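Local coordinates for Alpha/beta hydrolase fold protein (Nakamurella multipartita, PDB 4Y7D) that probably acts as a hydrolase of the alpha/beta hydrolase fold, its natural substrate not established, at residues Tyr114-Val128 with Ser232-Val244. Sequence-based numbering, arbitrary orientation.
Sequences YRLAARHPDRVRALV and SLELDRITAPTLV
Arg115, on helix 110-119, reaches Leu233 and Glu234 in the segment leading to strand 242-247. Its CB starts a chain folded at chi2 (-52°) and chi3 (-67°); CG lies along the CD2 methyl of Leu233, Arg115 CD comes closer still to Leu233 O, at 3.5 Å, and the two bends bring NH1 to two acceptors. Leu233 O lies in the guanidinium plane, 2.9 Å from Arg115 NH1, although the nitrogen sits above the carbonyl plane. Arg115 NH1 also donates to the anti lone pair of Glu234 OE1 in a salt bridge, with guanidinium and carboxylate 47° apart. In one of its two deposited conformers, Arg237 NH1 also salt-bridges Glu234 OE1 at 2.8 Å, while Asp83 pairs with Arg115 NH2. A methionine in place of Arg115 would probably leave Leu233 O and Glu234 OE1 without this donor and Asp83 without one of its charged partners.

Deeper in, Leu235 lays CD2 over the centre of the Tyr114 ring, a CH-pi contact 3.7 Å from the centroid; Tyr114 OH is hydrogen-bonded to Ser129 OG. Ile238 sets CG1 against Ala117 CB and CD1 3.7 Å from Tyr114 CD1. In the alpha/beta hydrolase fold this joins a helix packed on the central sheet to the loop entering strand 242-247, the parallel neighbour of strand 124-130. Leu127 N donates to Pro241 O and Leu127 O accepts from Leu243 N, both at 2.9 Å. Leu127 and Thr242 lie side by side on one sheet face, Val128 and Leu243 on the other, against Ala294 of helix 288-299. One water links Ala117 O to Thr239 N.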
loop_
_atom_site.group_PDB
_atom_site.type_symbol
_atom_site.label_atom_id
_atom_site.label_comp_id
_atom_site.label_asym_id
_atom_site.label_seq_id
_atom_site.Cartn_x
_atom_site.Cartn_y
_atom_site.Cartn_z
ATOM N N TYR A 114 -4.987 -8.199 5.724
ATOM C CA TYR A 114 -4.830 -9.377 6.537
ATOM C C TYR A 114 -6.168 -9.834 7.122
ATOM O O TYR A 114 -6.458 -11.059 7.113
ATOM C CB TYR A 114 -3.818 -9.204 7.636
ATOM C CG TYR A 114 -2.380 -9.148 7.183
ATOM C CD1 TYR A 114 -1.830 -10.148 6.343
ATOM C CD2 TYR A 114 -1.566 -8.095 7.551
ATOM C CE1 TYR A 114 -0.512 -10.128 5.981
ATOM C CE2 TYR A 114 -0.215 -8.055 7.192
ATOM C CZ TYR A 114 0.308 -9.056 6.384
ATOM O OH TYR A 114 1.623 -9.038 6.020
ATOM N N ARG A 115 -6.985 -8.914 7.611
ATOM C CA ARG A 115 -8.302 -9.321 8.114
ATOM C C ARG A 115 -9.207 -9.975 7.037
ATOM O O ARG A 115 -9.991 -10.898 7.332
ATOM C CB ARG A 115 -9.040 -8.168 8.796
ATOM C CG ARG A 115 -8.455 -7.720 10.140
ATOM C CD ARG A 115 -8.250 -8.873 11.125
ATOM N NE ARG A 115 -9.541 -9.415 11.538
ATOM C CZ ARG A 115 -9.729 -10.602 12.081
ATOM N NH1 ARG A 115 -8.732 -11.494 12.181
ATOM N NH2 ARG A 115 -10.965 -10.931 12.449
ATOM N N LEU A 116 -9.144 -9.453 5.826
ATOM C CA LEU A 116 -9.913 -10.018 4.726
ATOM C C LEU A 116 -9.441 -11.455 4.473
ATOM O O LEU A 116 -10.241 -12.390 4.387
ATOM C CB LEU A 116 -9.731 -9.172 3.467
ATOM C CG LEU A 116 -10.538 -9.646 2.247
ATOM C CD1 LEU A 116 -12.052 -9.540 2.490
ATOM C CD2 LEU A 116 -10.161 -8.884 1.006
ATOM N N ALA A 117 -8.120 -11.649 4.388
ATOM C CA ALA A 117 -7.599 -12.994 4.162
ATOM C C ALA A 117 -7.897 -13.956 5.325
ATOM O O ALA A 117 -8.143 -15.144 5.095
ATOM C CB ALA A 117 -6.088 -12.966 3.838
ATOM N N ALA A 118 -7.867 -13.446 6.561
ATOM C CA ALA A 118 -8.107 -14.242 7.768
ATOM C C ALA A 118 -9.543 -14.654 7.930
ATOM O O ALA A 118 -9.825 -15.819 8.224
ATOM C CB ALA A 118 -7.644 -13.474 9.027
ATOM N N ARG A 119 -10.465 -13.715 7.781
ATOM C CA ARG A 119 -11.860 -13.939 8.083
ATOM C C ARG A 119 -12.726 -14.232 6.884
ATOM O O ARG A 119 -13.791 -14.821 7.044
ATOM C CB ARG A 119 -12.380 -12.720 8.890
ATOM C CG ARG A 119 -13.727 -12.956 9.575
ATOM C CD ARG A 119 -14.038 -11.894 10.634
ATOM N NE ARG A 119 -13.937 -10.565 10.052
ATOM C CZ ARG A 119 -14.862 -10.018 9.259
ATOM N NH1 ARG A 119 -15.989 -10.695 8.974
ATOM N NH2 ARG A 119 -14.658 -8.792 8.736
ATOM N N HIS A 120 -12.279 -13.882 5.679
ATOM C CA HIS A 120 -12.958 -14.172 4.429
ATOM C C HIS A 120 -12.023 -14.942 3.482
ATOM O O HIS A 120 -11.799 -14.531 2.334
ATOM C CB HIS A 120 -13.374 -12.865 3.766
ATOM C CG HIS A 120 -14.402 -12.077 4.519
ATOM N ND1 HIS A 120 -15.745 -12.199 4.264
ATOM C CD2 HIS A 120 -14.284 -11.129 5.474
ATOM C CE1 HIS A 120 -16.414 -11.382 5.058
ATOM N NE2 HIS A 120 -15.547 -10.713 5.788
ATOM N N PRO A 121 -11.462 -16.064 3.934
ATOM C CA PRO A 121 -10.491 -16.791 3.088
ATOM C C PRO A 121 -11.020 -17.235 1.722
ATOM O O PRO A 121 -10.273 -17.286 0.750
ATOM C CB PRO A 121 -10.125 -18.012 3.961
ATOM C CG PRO A 121 -11.363 -18.228 4.799
ATOM C CD PRO A 121 -11.738 -16.814 5.183
ATOM N N ASP A 122 -12.310 -17.524 1.629
ATOM C CA ASP A 122 -12.888 -17.917 0.344
ATOM C C ASP A 122 -12.863 -16.785 -0.706
ATOM O O ASP A 122 -13.107 -17.062 -1.880
ATOM C CB ASP A 122 -14.362 -18.351 0.535
ATOM C CG ASP A 122 -14.499 -19.661 1.320
ATOM O OD1 ASP A 122 -13.494 -20.352 1.578
ATOM O OD2 ASP A 122 -15.651 -20.007 1.673
ATOM N N ARG A 123 -12.659 -15.549 -0.276
ATOM C CA ARG A 123 -12.696 -14.371 -1.149
ATOM C C ARG A 123 -11.301 -13.904 -1.607
ATOM O O ARG A 123 -11.202 -12.995 -2.441
ATOM C CB ARG A 123 -13.355 -13.189 -0.445
ATOM C CG ARG A 123 -14.668 -13.471 0.227
ATOM C CD ARG A 123 -15.684 -14.161 -0.639
ATOM N NE ARG A 123 -16.253 -13.338 -1.726
ATOM C CZ ARG A 123 -17.251 -12.445 -1.583
ATOM N NH1 ARG A 123 -17.762 -12.158 -0.405
ATOM N NH2 ARG A 123 -17.710 -11.805 -2.642
ATOM N N VAL A 124 -10.252 -14.533 -1.078
ATOM C CA VAL A 124 -8.876 -14.153 -1.368
ATOM C C VAL A 124 -8.124 -15.315 -2.089
ATOM O O VAL A 124 -7.866 -16.379 -1.500
ATOM C CB VAL A 124 -8.162 -13.745 -0.081
ATOM C CG1 VAL A 124 -6.719 -13.388 -0.343
ATOM C CG2 VAL A 124 -8.869 -12.579 0.595
ATOM N N ARG A 125 -7.829 -15.113 -3.373
ATOM C CA ARG A 125 -7.111 -16.096 -4.185
ATOM C C ARG A 125 -5.629 -16.224 -3.834
ATOM O O ARG A 125 -5.032 -17.325 -3.914
ATOM C CB ARG A 125 -7.220 -15.727 -5.670
ATOM C CG ARG A 125 -8.626 -15.770 -6.254
ATOM C CD ARG A 125 -8.685 -16.481 -7.618
ATOM N NE ARG A 125 -10.060 -16.580 -8.138
ATOM C CZ ARG A 125 -11.007 -17.425 -7.691
ATOM N NH1 ARG A 125 -12.231 -17.419 -8.239
ATOM N NH2 ARG A 125 -10.767 -18.257 -6.676
ATOM N N ALA A 126 -5.026 -15.096 -3.482
ATOM C CA ALA A 126 -3.596 -14.961 -3.208
ATOM C C ALA A 126 -3.373 -13.600 -2.571
ATOM O O ALA A 126 -4.146 -12.654 -2.786
ATOM C CB ALA A 126 -2.804 -15.086 -4.483
ATOM N N LEU A 127 -2.307 -13.480 -1.792
ATOM C CA LEU A 127 -1.985 -12.271 -1.072
ATOM C C LEU A 127 -0.523 -11.882 -1.333
ATOM O O LEU A 127 0.365 -12.662 -1.087
ATOM C CB LEU A 127 -2.228 -12.487 0.437
ATOM C CG LEU A 127 -1.897 -11.324 1.409
ATOM C CD1 LEU A 127 -2.671 -10.056 1.056
ATOM C CD2 LEU A 127 -2.208 -11.853 2.785
ATOM N N VAL A 128 -0.306 -10.652 -1.777
ATOM C CA VAL A 128 1.013 -10.047 -1.809
ATOM C C VAL A 128 1.020 -8.880 -0.839
ATOM O O VAL A 128 0.252 -7.912 -1.010
ATOM C CB VAL A 128 1.379 -9.585 -3.208
ATOM C CG1 VAL A 128 2.745 -8.903 -3.236
ATOM C CG2 VAL A 128 1.378 -10.796 -4.145
ATOM N N SER A 232 -4.862 -8.644 17.972
ATOM C CA SER A 232 -4.228 -9.520 17.005
ATOM C C SER A 232 -5.015 -9.445 15.726
ATOM O O SER A 232 -6.227 -9.453 15.752
ATOM C CB SER A 232 -4.197 -10.989 17.454
ATOM O OG SER A 232 -3.546 -11.817 16.476
ATOM N N LEU A 233 -4.335 -9.492 14.592
ATOM C CA LEU A 233 -4.996 -9.626 13.287
ATOM C C LEU A 233 -5.235 -11.100 12.873
ATOM O O LEU A 233 -5.893 -11.365 11.852
ATOM C CB LEU A 233 -4.182 -8.910 12.218
ATOM C CG LEU A 233 -3.932 -7.420 12.427
ATOM C CD1 LEU A 233 -2.936 -6.926 11.354
ATOM C CD2 LEU A 233 -5.217 -6.668 12.389
ATOM N N GLU A 234 -4.692 -12.046 13.634
ATOM C CA GLU A 234 -4.909 -13.472 13.421
ATOM C C GLU A 234 -4.407 -13.947 12.067
ATOM O O GLU A 234 -5.104 -14.692 11.338
ATOM C CB GLU A 234 -6.379 -13.819 13.579
ATOM C CG GLU A 234 -7.035 -13.285 14.865
ATOM C CD GLU A 234 -8.474 -13.790 14.988
ATOM O OE1 GLU A 234 -9.309 -13.574 14.092
ATOM O OE2 GLU A 234 -8.725 -14.459 15.999
ATOM N N LEU A 235 -3.188 -13.535 11.724
ATOM C CA LEU A 235 -2.612 -13.959 10.457
ATOM C C LEU A 235 -2.458 -15.466 10.364
ATOM O O LEU A 235 -2.411 -16.026 9.273
ATOM C CB LEU A 235 -1.262 -13.285 10.267
ATOM C CG LEU A 235 -1.273 -11.919 9.581
ATOM C CD1 LEU A 235 -2.003 -10.876 10.376
ATOM C CD2 LEU A 235 0.159 -11.472 9.350
ATOM N N ASP A 236 -2.394 -16.169 11.467
ATOM C CA ASP A 236 -2.238 -17.622 11.427
ATOM C C ASP A 236 -3.444 -18.319 10.824
ATOM O O ASP A 236 -3.355 -19.478 10.448
ATOM C CB ASP A 236 -1.961 -18.152 12.833
ATOM C CG ASP A 236 -3.012 -17.720 13.840
ATOM O OD1 ASP A 236 -3.072 -16.538 14.213
ATOM O OD2 ASP A 236 -3.806 -18.580 14.251
ATOM N N ARG A 237 -4.568 -17.612 10.718
ATOM C CA ARG A 237 -5.772 -18.155 10.075
ATOM C C ARG A 237 -5.671 -18.155 8.535
ATOM O O ARG A 237 -6.473 -18.810 7.845
ATOM C CB ARG A 237 -7.012 -17.339 10.475
ATOM C CG ARG A 237 -7.379 -17.431 11.953
ATOM C CD ARG A 237 -8.507 -16.470 12.301
ATOM N NE ARG A 237 -9.784 -16.816 11.649
ATOM C CZ ARG A 237 -10.921 -16.105 11.727
ATOM N NH1 ARG A 237 -11.003 -14.982 12.431
ATOM N NH2 ARG A 237 -12.001 -16.521 11.081
ATOM N N ILE A 238 -4.725 -17.412 7.995
ATOM C CA ILE A 238 -4.641 -17.209 6.531
ATOM C C ILE A 238 -4.157 -18.448 5.819
ATOM O O ILE A 238 -3.117 -19.011 6.194
ATOM C CB ILE A 238 -3.758 -15.975 6.203
ATOM C CG1 ILE A 238 -4.386 -14.714 6.780
ATOM C CG2 ILE A 238 -3.466 -15.846 4.708
ATOM C CD1 ILE A 238 -3.481 -13.494 6.631
ATOM N N THR A 239 -4.925 -18.887 4.807
ATOM C CA THR A 239 -4.566 -20.039 3.987
ATOM C C THR A 239 -4.255 -19.711 2.554
ATOM O O THR A 239 -3.912 -20.623 1.787
ATOM C CB THR A 239 -5.681 -21.137 4.025
ATOM O OG1 THR A 239 -6.957 -20.559 3.674
ATOM C CG2 THR A 239 -5.670 -21.810 5.451
ATOM N N ALA A 240 -4.364 -18.435 2.179
ATOM C CA ALA A 240 -4.013 -18.026 0.818
ATOM C C ALA A 240 -2.535 -18.175 0.593
ATOM O O ALA A 240 -1.765 -17.907 1.499
ATOM C CB ALA A 240 -4.382 -16.563 0.585
ATOM N N PRO A 241 -2.137 -18.510 -0.650
ATOM C CA PRO A 241 -0.751 -18.416 -1.083
ATOM C C PRO A 241 -0.318 -16.984 -0.953
ATOM O O PRO A 241 -1.084 -16.063 -1.336
ATOM C CB PRO A 241 -0.830 -18.811 -2.567
ATOM C CG PRO A 241 -2.050 -19.586 -2.708
ATOM C CD PRO A 241 -3.014 -18.985 -1.735
ATOM N N THR A 242 0.828 -16.758 -0.295
ATOM C CA THR A 242 1.187 -15.432 0.238
ATOM C C THR A 242 2.637 -15.151 0.007
ATOM O O THR A 242 3.493 -16.020 0.284
ATOM C CB THR A 242 0.839 -15.283 1.745
ATOM O OG1 THR A 242 -0.578 -15.334 1.960
ATOM C CG2 THR A 242 1.315 -13.936 2.290
ATOM N N LEU A 243 2.914 -13.960 -0.544
ATOM C CA LEU A 243 4.248 -13.453 -0.753
ATOM C C LEU A 243 4.351 -12.223 0.120
ATOM O O LEU A 243 3.562 -11.313 -0.032
ATOM C CB LEU A 243 4.480 -13.117 -2.224
ATOM C CG LEU A 243 5.684 -12.289 -2.610
ATOM C CD1 LEU A 243 6.969 -13.006 -2.231
ATOM C CD2 LEU A 243 5.635 -11.983 -4.118
ATOM N N VAL A 244 5.350 -12.206 0.998
ATOM C CA VAL A 244 5.642 -11.093 1.906
ATOM C C VAL A 244 6.982 -10.481 1.445
ATOM O O VAL A 244 7.942 -11.222 1.261
ATOM C CB VAL A 244 5.779 -11.606 3.322
ATOM C CG1 VAL A 244 5.947 -10.440 4.281
ATOM C CG2 VAL A 244 4.556 -12.441 3.722
HETATM O O HOH W 1 -6.689 -16.905 3.531
HETATM O O HOH W 2 -9.038 -18.516 7.306
#